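Local coordinates for mandelate racemase/muconate lactonizing enzyme, C-terminal domain protein (Paracoccus denitrificans, PDB 4DWD) that binds magnesium and, as a member of the mandelate racemase/muconate lactonizing enzyme family, may act as a hydro-lyase, at residues B[7-12]-B[27-32]; B[55-60]-B[371-376]. All blocks are in the same frame, centred on the assembly; numbering follows the deposited sequence.

Contact 1 of 2, residues B[7-12]-B[27-32]; sequences KVEALS and FVRITA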
ATOM      1  N   LYS B   7      39.321  -4.871  34.924  1.00 14.18           N
ATOM      2  CA  LYS B   7      38.883  -6.250  34.962  1.00 14.51           C
ATOM      3  C   LYS B   7      37.398  -6.360  34.619  1.00 14.25           C
ATOM      4  O   LYS B   7      36.584  -5.548  35.063  1.00 13.77           O
ATOM      5  CB  LYS B   7      39.140  -6.824  36.360  1.00 15.93           C
ATOM      6  CG  LYS B   7      38.961  -8.325  36.455  1.00 16.56           C
ATOM      7  CD  LYS B   7      39.511  -8.884  37.757  1.00 23.09           C
ATOM      8  CE  LYS B   7      39.399 -10.403  37.769  1.00 29.55           C
ATOM      9  NZ  LYS B   7      40.394 -11.047  38.669  1.00 44.21           N
ATOM     10  N   VAL B   8      37.062  -7.375  33.835  1.00 13.17           N
ATOM     11  CA  VAL B   8      35.672  -7.688  33.524  1.00 12.57           C
ATOM     12  C   VAL B   8      35.436  -9.141  33.927  1.00 14.36           C
ATOM     13  O   VAL B   8      36.125 -10.045  33.448  1.00 15.60           O
ATOM     14  CB  VAL B   8      35.353  -7.488  32.023  1.00 13.60           C
ATOM     15  CG1 VAL B   8      33.914  -7.902  31.726  1.00 13.97           C
ATOM     16  CG2 VAL B   8      35.599  -6.048  31.587  1.00 14.74           C
ATOM     17  N   GLU B   9      34.483  -9.364  34.830  1.00 13.03           N
ATOM     18  CA  GLU B   9      34.170 -10.710  35.315  1.00 12.74           C
ATOM     19  C   GLU B   9      32.754 -11.104  34.945  1.00 12.87           C
ATOM     20  O   GLU B   9      31.823 -10.304  35.088  1.00 13.28           O
ATOM     21  CB  GLU B   9      34.257 -10.775  36.829  1.00 15.10           C
ATOM     22  CG  GLU B   9      35.643 -10.645  37.407  1.00 17.70           C
ATOM     23  CD  GLU B   9      35.546 -10.461  38.897  1.00 19.25           C
ATOM     24  OE1 GLU B   9      35.350 -11.457  39.618  1.00 22.19           O
ATOM     25  OE2 GLU B   9      35.610  -9.314  39.343  1.00 20.01           O
ATOM     26  N   ALA B  10      32.599 -12.349  34.508  1.00 12.46           N
ATOM     27  CA  ALA B  10      31.291 -12.919  34.181  1.00 11.03           C
ATOM     28  C   ALA B  10      30.927 -13.931  35.268  1.00 11.60           C
ATOM     29  O   ALA B  10      31.655 -14.903  35.478  1.00 12.58           O
ATOM     30  CB  ALA B  10      31.340 -13.595  32.812  1.00 10.86           C
ATOM     31  N   LEU B  11      29.809 -13.698  35.956  1.00 10.36           N
ATOM     32  CA  LEU B  11      29.452 -14.451  37.157  1.00 11.33           C
ATOM     33  C   LEU B  11      28.068 -15.091  37.051  1.00 11.30           C
ATOM     34  O   LEU B  11      27.070 -14.414  36.791  1.00 12.35           O
ATOM     35  CB  LEU B  11      29.469 -13.513  38.371  1.00 12.38           C
ATOM     36  CG  LEU B  11      30.773 -12.762  38.675  1.00 13.44           C
ATOM     37  CD1 LEU B  11      30.567 -11.807  39.837  1.00 15.83           C
ATOM     38  CD2 LEU B  11      31.923 -13.724  38.946  1.00 17.62           C
ATOM     39  N   SER B  12      28.023 -16.405  37.262  1.00 11.36           N
ATOM     40  CA  SER B  12      26.774 -17.143  37.376  1.00 11.82           C
ATOM     41  C   SER B  12      26.497 -17.282  38.871  1.00 12.40           C
ATOM     42  O   SER B  12      27.310 -17.864  39.603  1.00 12.83           O
ATOM     43  CB  SER B  12      26.902 -18.517  36.709  1.00 12.97           C
ATOM     44  OG  SER B  12      25.782 -19.344  36.989  1.00 13.85           O
ATOM     45  N   PHE B  27      25.521 -12.102  35.998  1.00 10.68           N
ATOM     46  CA  PHE B  27      25.994 -10.747  36.261  1.00 10.93           C
ATOM     47  C   PHE B  27      27.353 -10.508  35.648  1.00 10.90           C
ATOM     48  O   PHE B  27      28.121 -11.449  35.425  1.00 11.53           O
ATOM     49  CB  PHE B  27      26.036 -10.464  37.773  1.00 11.72           C
ATOM     50  CG  PHE B  27      24.697 -10.585  38.448  1.00 11.11           C
ATOM     51  CD1 PHE B  27      23.677  -9.685  38.154  1.00 11.27           C
ATOM     52  CD2 PHE B  27      24.450 -11.608  39.367  1.00 12.11           C
ATOM     53  CE1 PHE B  27      22.440  -9.787  38.777  1.00 11.08           C
ATOM     54  CE2 PHE B  27      23.209 -11.726  39.986  1.00 13.18           C
ATOM     55  CZ  PHE B  27      22.200 -10.813  39.682  1.00 12.69           C
ATOM     56  N   VAL B  28      27.627  -9.241  35.360  1.00 11.54           N
ATOM     57  CA  VAL B  28      28.949  -8.811  34.928  1.00 11.56           C
ATOM     58  C   VAL B  28      29.447  -7.804  35.957  1.00 11.41           C
ATOM     59  O   VAL B  28      28.755  -6.835  36.278  1.00 12.06           O
ATOM     60  CB  VAL B  28      28.923  -8.200  33.504  1.00 11.26           C
ATOM     61  CG1 VAL B  28      30.283  -7.625  33.136  1.00 11.92           C
ATOM     62  CG2 VAL B  28      28.524  -9.249  32.478  1.00 11.14           C
ATOM     63  N   ARG B  29      30.640  -8.054  36.499  1.00 11.27           N
ATOM     64  CA  ARG B  29      31.277  -7.104  37.397  1.00 11.71           C
ATOM     65  C   ARG B  29      32.475  -6.502  36.684  1.00 12.07           C
ATOM     66  O   ARG B  29      33.373  -7.227  36.255  1.00 13.05           O
ATOM     67  CB  ARG B  29      31.698  -7.767  38.716  1.00 12.85           C
ATOM     68  CG  ARG B  29      32.475  -6.809  39.621  1.00 13.73           C
ATOM     69  CD  ARG B  29      32.694  -7.353  41.020  1.00 19.08           C
ATOM     70  NE  ARG B  29      33.394  -8.628  41.023  1.00 20.22           N
ATOM     71  CZ  ARG B  29      33.358  -9.481  42.044  1.00 21.26           C
ATOM     72  NH1 ARG B  29      32.650  -9.193  43.130  1.00 23.92           N
ATOM     73  NH2 ARG B  29      34.015 -10.628  41.977  1.00 25.82           N
ATOM     74  N   ILE B  30      32.461  -5.181  36.528  1.00 11.32           N
ATOM     75  CA  ILE B  30      33.591  -4.460  35.921  1.00 12.72           C
ATOM     76  C   ILE B  30      34.294  -3.634  36.990  1.00 12.74           C
ATOM     77  O   ILE B  30      33.664  -2.827  37.665  1.00 12.46           O
ATOM     78  CB  ILE B  30      33.157  -3.580  34.721  1.00 12.09           C
ATOM     79  CG1 ILE B  30      32.377  -4.430  33.704  1.00 11.58           C
ATOM     80  CG2 ILE B  30      34.372  -2.921  34.062  1.00 12.85           C
ATOM     81  CD1 ILE B  30      32.030  -3.746  32.389  1.00 12.13           C
ATOM     82  N   THR B  31      35.608  -3.831  37.112  1.00 13.37           N
ATOM     83  CA  THR B  31      36.415  -3.109  38.083  1.00 13.34           C
ATOM     84  C   THR B  31      37.311  -2.149  37.327  1.00 13.71           C
ATOM     85  O   THR B  31      37.971  -2.537  36.357  1.00 14.40           O
ATOM     86  CB  THR B  31      37.249  -4.075  38.936  1.00 13.97           C
ATOM     87  OG1 THR B  31      36.372  -5.053  39.511  1.00 15.33           O
ATOM     88  CG2 THR B  31      37.980  -3.329  40.057  1.00 15.74           C
ATOM     89  N   ALA B  32      37.302  -0.892  37.750  1.00 13.79           N
ATOM     90  CA  ALA B  32      38.159   0.123  37.150  1.00 14.70           C
ATOM     91  C   ALA B  32      39.532   0.090  37.817  1.00 15.35           C
ATOM     92  O   ALA B  32      39.713  -0.558  38.860  1.00 15.16           O
ATOM     93  CB  ALA B  32      37.529   1.497  37.294  1.00 17.09           C
TER
HETATM   94  O   HOH W   1      35.833  -7.130  37.798  1.00 18.26           O

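Contact 2 of 2, residues B[55-60]-B[371-376]; sequences VARDIA and ITVGRD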
ATOM      1  N   VAL B  55      30.725 -12.825  27.132  1.00 10.72           N
ATOM      2  CA  VAL B  55      31.433 -11.777  27.891  1.00 11.25           C
ATOM      3  C   VAL B  55      32.897 -12.177  28.152  1.00 12.36           C
ATOM      4  O   VAL B  55      33.820 -11.425  27.826  1.00 13.21           O
ATOM      5  CB  VAL B  55      30.716 -11.438  29.218  1.00 10.95           C
ATOM      6  CG1 VAL B  55      31.535 -10.461  30.062  1.00 12.51           C
ATOM      7  CG2 VAL B  55      29.333 -10.849  28.947  1.00 11.73           C
ATOM      8  N   ALA B  56      33.103 -13.366  28.719  1.00 11.80           N
ATOM      9  CA  ALA B  56      34.442 -13.797  29.124  1.00 13.46           C
ATOM     10  C   ALA B  56      35.398 -13.969  27.937  1.00 13.53           C
ATOM     11  O   ALA B  56      36.555 -13.551  27.998  1.00 14.97           O
ATOM     12  CB  ALA B  56      34.362 -15.090  29.923  1.00 14.59           C
ATOM     13  N   ARG B  57      34.917 -14.582  26.858  1.00 12.95           N
ATOM     14  CA  ARG B  57      35.804 -14.909  25.739  1.00 14.39           C
ATOM     15  C   ARG B  57      35.964 -13.761  24.752  1.00 14.80           C
ATOM     16  O   ARG B  57      37.051 -13.546  24.211  1.00 14.75           O
ATOM     17  CB  ARG B  57      35.280 -16.118  24.962  1.00 15.02           C
ATOM     18  CG  ARG B  57      35.359 -17.464  25.656  1.00 21.07           C
ATOM     19  CD  ARG B  57      35.054 -18.582  24.660  1.00 24.00           C
ATOM     20  NE  ARG B  57      33.749 -18.411  24.010  1.00 19.08           N
ATOM     21  CZ  ARG B  57      32.584 -18.750  24.563  1.00 17.89           C
ATOM     22  NH1 ARG B  57      32.545 -19.301  25.771  1.00 21.54           N
ATOM     23  NH2 ARG B  57      31.459 -18.547  23.905  1.00 14.19           N
ATOM     24  N   ASP B  58      34.871 -13.051  24.492  1.00 13.87           N
ATOM     25  CA  ASP B  58      34.829 -12.120  23.365  1.00 14.50           C
ATOM     26  C   ASP B  58      34.917 -10.652  23.767  1.00 17.02           C
ATOM     27  O   ASP B  58      35.620  -9.866  23.114  1.00 21.96           O
ATOM     28  CB  ASP B  58      33.592 -12.372  22.494  1.00 15.04           C
ATOM     29  CG  ASP B  58      33.471 -13.818  22.039  1.00 16.08           C
ATOM     30  OD1 ASP B  58      34.508 -14.468  21.750  1.00 17.18           O
ATOM     31  OD2 ASP B  58      32.335 -14.318  21.963  1.00 17.42           O
ATOM     32  N   ILE B  59      34.216 -10.275  24.831  1.00 13.92           N
ATOM     33  CA  ILE B  59      34.089  -8.863  25.193  1.00 14.12           C
ATOM     34  C   ILE B  59      35.153  -8.407  26.183  1.00 14.96           C
ATOM     35  O   ILE B  59      35.822  -7.394  25.955  1.00 15.60           O
ATOM     36  CB  ILE B  59      32.671  -8.544  25.712  1.00 13.64           C
ATOM     37  CG1 ILE B  59      31.625  -8.922  24.656  1.00 13.36           C
ATOM     38  CG2 ILE B  59      32.546  -7.076  26.093  1.00 14.34           C
ATOM     39  CD1 ILE B  59      30.194  -8.885  25.163  1.00 13.64           C
ATOM     40  N   ALA B  60      35.299  -9.153  27.276  1.00 14.34           N
ATOM     41  CA  ALA B  60      36.249  -8.811  28.337  1.00 15.22           C
ATOM     42  C   ALA B  60      37.664  -8.466  27.836  1.00 15.72           C
ATOM     43  O   ALA B  60      38.193  -7.425  28.225  1.00 16.55           O
ATOM     44  CB  ALA B  60      36.288  -9.904  29.399  1.00 15.11           C
ATOM     45  N   ILE B 371      32.610 -17.589  35.146  1.00 16.23           N
ATOM     46  CA  ILE B 371      32.667 -18.188  33.828  1.00 16.09           C
ATOM     47  C   ILE B 371      33.901 -17.611  33.174  1.00 18.15           C
ATOM     48  O   ILE B 371      34.020 -16.406  33.027  1.00 17.73           O
ATOM     49  CB  ILE B 371      31.411 -17.837  33.007  1.00 16.10           C
ATOM     50  CG1 ILE B 371      30.134 -18.252  33.759  1.00 15.83           C
ATOM     51  CG2 ILE B 371      31.490 -18.423  31.597  1.00 18.70           C
ATOM     52  CD1 ILE B 371      30.049 -19.712  34.151  1.00 18.28           C
ATOM     53  N   THR B 372      34.844 -18.474  32.834  1.00 22.52           N
ATOM     54  CA  THR B 372      36.118 -18.001  32.320  1.00 22.01           C
ATOM     55  C   THR B 372      36.370 -18.566  30.946  1.00 27.72           C
ATOM     56  O   THR B 372      35.627 -19.419  30.475  1.00 30.54           O
ATOM     57  CB  THR B 372      37.299 -18.398  33.233  1.00 24.69           C
ATOM     58  OG1 THR B 372      37.386 -19.826  33.305  1.00 28.90           O
ATOM     59  CG2 THR B 372      37.141 -17.821  34.637  1.00 22.71           C
ATOM     60  N   VAL B 373      37.423 -18.082  30.302  1.00 28.07           N
ATOM     61  CA  VAL B 373      37.841 -18.644  29.034  1.00 30.72           C
ATOM     62  C   VAL B 373      38.232 -20.095  29.290  1.00 32.45           C
ATOM     63  O   VAL B 373      39.166 -20.380  30.046  1.00 33.86           O
ATOM     64  CB  VAL B 373      38.997 -17.837  28.422  1.00 30.31           C
ATOM     65  CG1 VAL B 373      39.554 -18.526  27.183  1.00 32.77           C
ATOM     66  CG2 VAL B 373      38.517 -16.434  28.098  1.00 24.30           C
ATOM     67  N   GLY B 374      37.458 -21.003  28.701  1.00 38.38           N
ATOM     68  CA  GLY B 374      37.717 -22.430  28.804  1.00 38.74           C
ATOM     69  C   GLY B 374      37.085 -23.213  29.944  1.00 42.76           C
ATOM     70  O   GLY B 374      37.338 -24.411  30.036  1.00 46.42           O
ATOM     71  N   ARG B 375      36.278 -22.575  30.807  1.00 42.62           N
ATOM     72  CA  ARG B 375      35.660 -23.284  31.966  1.00 44.34           C
ATOM     73  C   ARG B 375      34.700 -22.519  32.928  1.00 39.41           C
ATOM     74  O   ARG B 375      34.475 -21.307  32.811  1.00 37.90           O
ATOM     75  CB  ARG B 375      36.754 -23.988  32.804  1.00 42.81           C
ATOM     76  CG  ARG B 375      37.865 -23.072  33.323  1.00 41.23           C
ATOM     77  CD  ARG B 375      39.131 -23.840  33.681  1.00 44.78           C
ATOM     78  NE  ARG B 375      39.641 -24.623  32.552  1.00 47.75           N
ATOM     79  CZ  ARG B 375      40.924 -24.921  32.344  1.00 42.43           C
ATOM     80  NH1 ARG B 375      41.267 -25.644  31.283  1.00 42.85           N
ATOM     81  NH2 ARG B 375      41.868 -24.498  33.183  1.00 46.74           N
ATOM     82  N   ASP B 376      34.123 -23.274  33.868  1.00 36.64           N
ATOM     83  CA  ASP B 376      33.416 -22.726  35.030  1.00 34.99           C
ATOM     84  C   ASP B 376      34.334 -22.891  36.244  1.00 34.47           C
ATOM     85  O   ASP B 376      34.944 -23.945  36.422  1.00 36.02           O
ATOM     86  CB  ASP B 376      32.110 -23.487  35.302  1.00 32.80           C
ATOM     87  CG  ASP B 376      31.047 -23.283  34.221  1.00 32.67           C
ATOM     88  OD1 ASP B 376      31.365 -22.788  33.119  1.00 41.11           O
ATOM     89  OD2 ASP B 376      29.878 -23.641  34.474  1.00 39.62           O
TER
HETATM   90  O   HOH W   2      35.147 -21.145  26.810  1.00 33.97           O
HETATM   91  O   HOH W   3      33.710 -19.658  28.456  1.00 35.39           O

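Contact 1 of 2, residues B[7-12]-B[27-32]
Glu9 CG stands anti to its carbonyl carbon (chi1 -69°) and Arg29 CG anti to its backbone N (chi1 175°), which sends the two chains out side by side. Glu9 runs on extended. Arg29 bends at chi3, which brings the NE/NH2 edge of its guanidinium to the carboxylate. The grip is side-on and uses two nitrogens. Arg29 NH2 gives a nearly straight bond to Glu9 OE1 at 2.8 Å, on the syn side, somewhat out of the carboxylate plane. The two planes are 38° apart, and Arg29 NE reaches Glu9 OE2 at 2.9 Å from above the carboxylate plane. Leu11 CD1 lies over one face of the guanidinium. A water binds Glu9 OE2, Arg29 O and Thr31 OG1, and links the salt bridge to the backbone. On the other face of the sheet Val8 CG1 touches Val28 CG1 at 3.9 Å, and Val8 lies alongside Ile30. Helices 49-63 and 90-110 cover this apolar side. The backbones are paired through Lys7 with Thr31, Glu9 with Arg29 and Leu11 with Phe27. Each pair makes two hydrogen bonds, such as Arg29 N to Glu9 O at 2.9 Å. Strands 5-14 and 24-32 thus form an antiparallel beta hairpin, which opens the N-terminal alpha+beta capping domain of the enolase superfamily.

Contact 2 of 2, residues B[55-60]-B[371-376]
Ala56 and Arg57, in a wider pi-type turn (55-59) of helix 49-63, face Ile371 to Val373, where strand 368-372 runs into a type II beta turn from Thr372 to Arg375; the nearest CA atoms, of Arg57 and Val373, are 5.4 Å apart. No direct hydrogen bond joins the two segments. Ala56 points its methyl at the strand, and its CB sits 3.4 Å from Ile371 O. Val373 supplies the other apolar group. Its CG2 is anti to the carbonyl carbon (chi1 173° for CG1) and rests against the helix backbone, 3.5 Å from Ala56 O. The same methyl lies 4.1 Å from Arg57 CG, where the two side chains cross. Two waters connect the arginine to the turn. One accepts from Gly374 N and weakly from Arg57 NH1. The other donates to Thr372 O at 2.8 Å and accepts a weak bond from Arg57 NH1. Gly374 takes the positive phi (90°) of the turn. A second subunit packs its Ile49 on Arg57 and forms backbone hydrogen bonds with Asp376. Helix 49-63 packs on the sheet beside helix 90-110, which Val55 and Ile59 touch; in the sheet Ile371 pairs with Ala10 of strand 5-14.

Contacts 1 and 2 share one antiparallel sheet: contact 1 pairs two of its strands, and contact 2 sets a helix against another. Their centres are 10 Å apart. Ala10 O and Ile371 N, 2.9 Å apart, probably hydrogen-bond, joining the hairpin to strand 368-372. Helix 49-63 packs on the hairpin's apolar side: Val8 CB is 3.7 Å from Ala60 CB, and Val55 CG2 is 4.0 Å from Val28 CG2. The calcium-site residue Glu64 binds Val8 N, and Glu361, of another calcium site, makes a weak, long ion pair with Arg29. Neither calcium is bound to this chain. Asp197, Glu223 and Glu249 form the separate barrel-domain metal site expected of the superfamily; neither contact supplies a ligand.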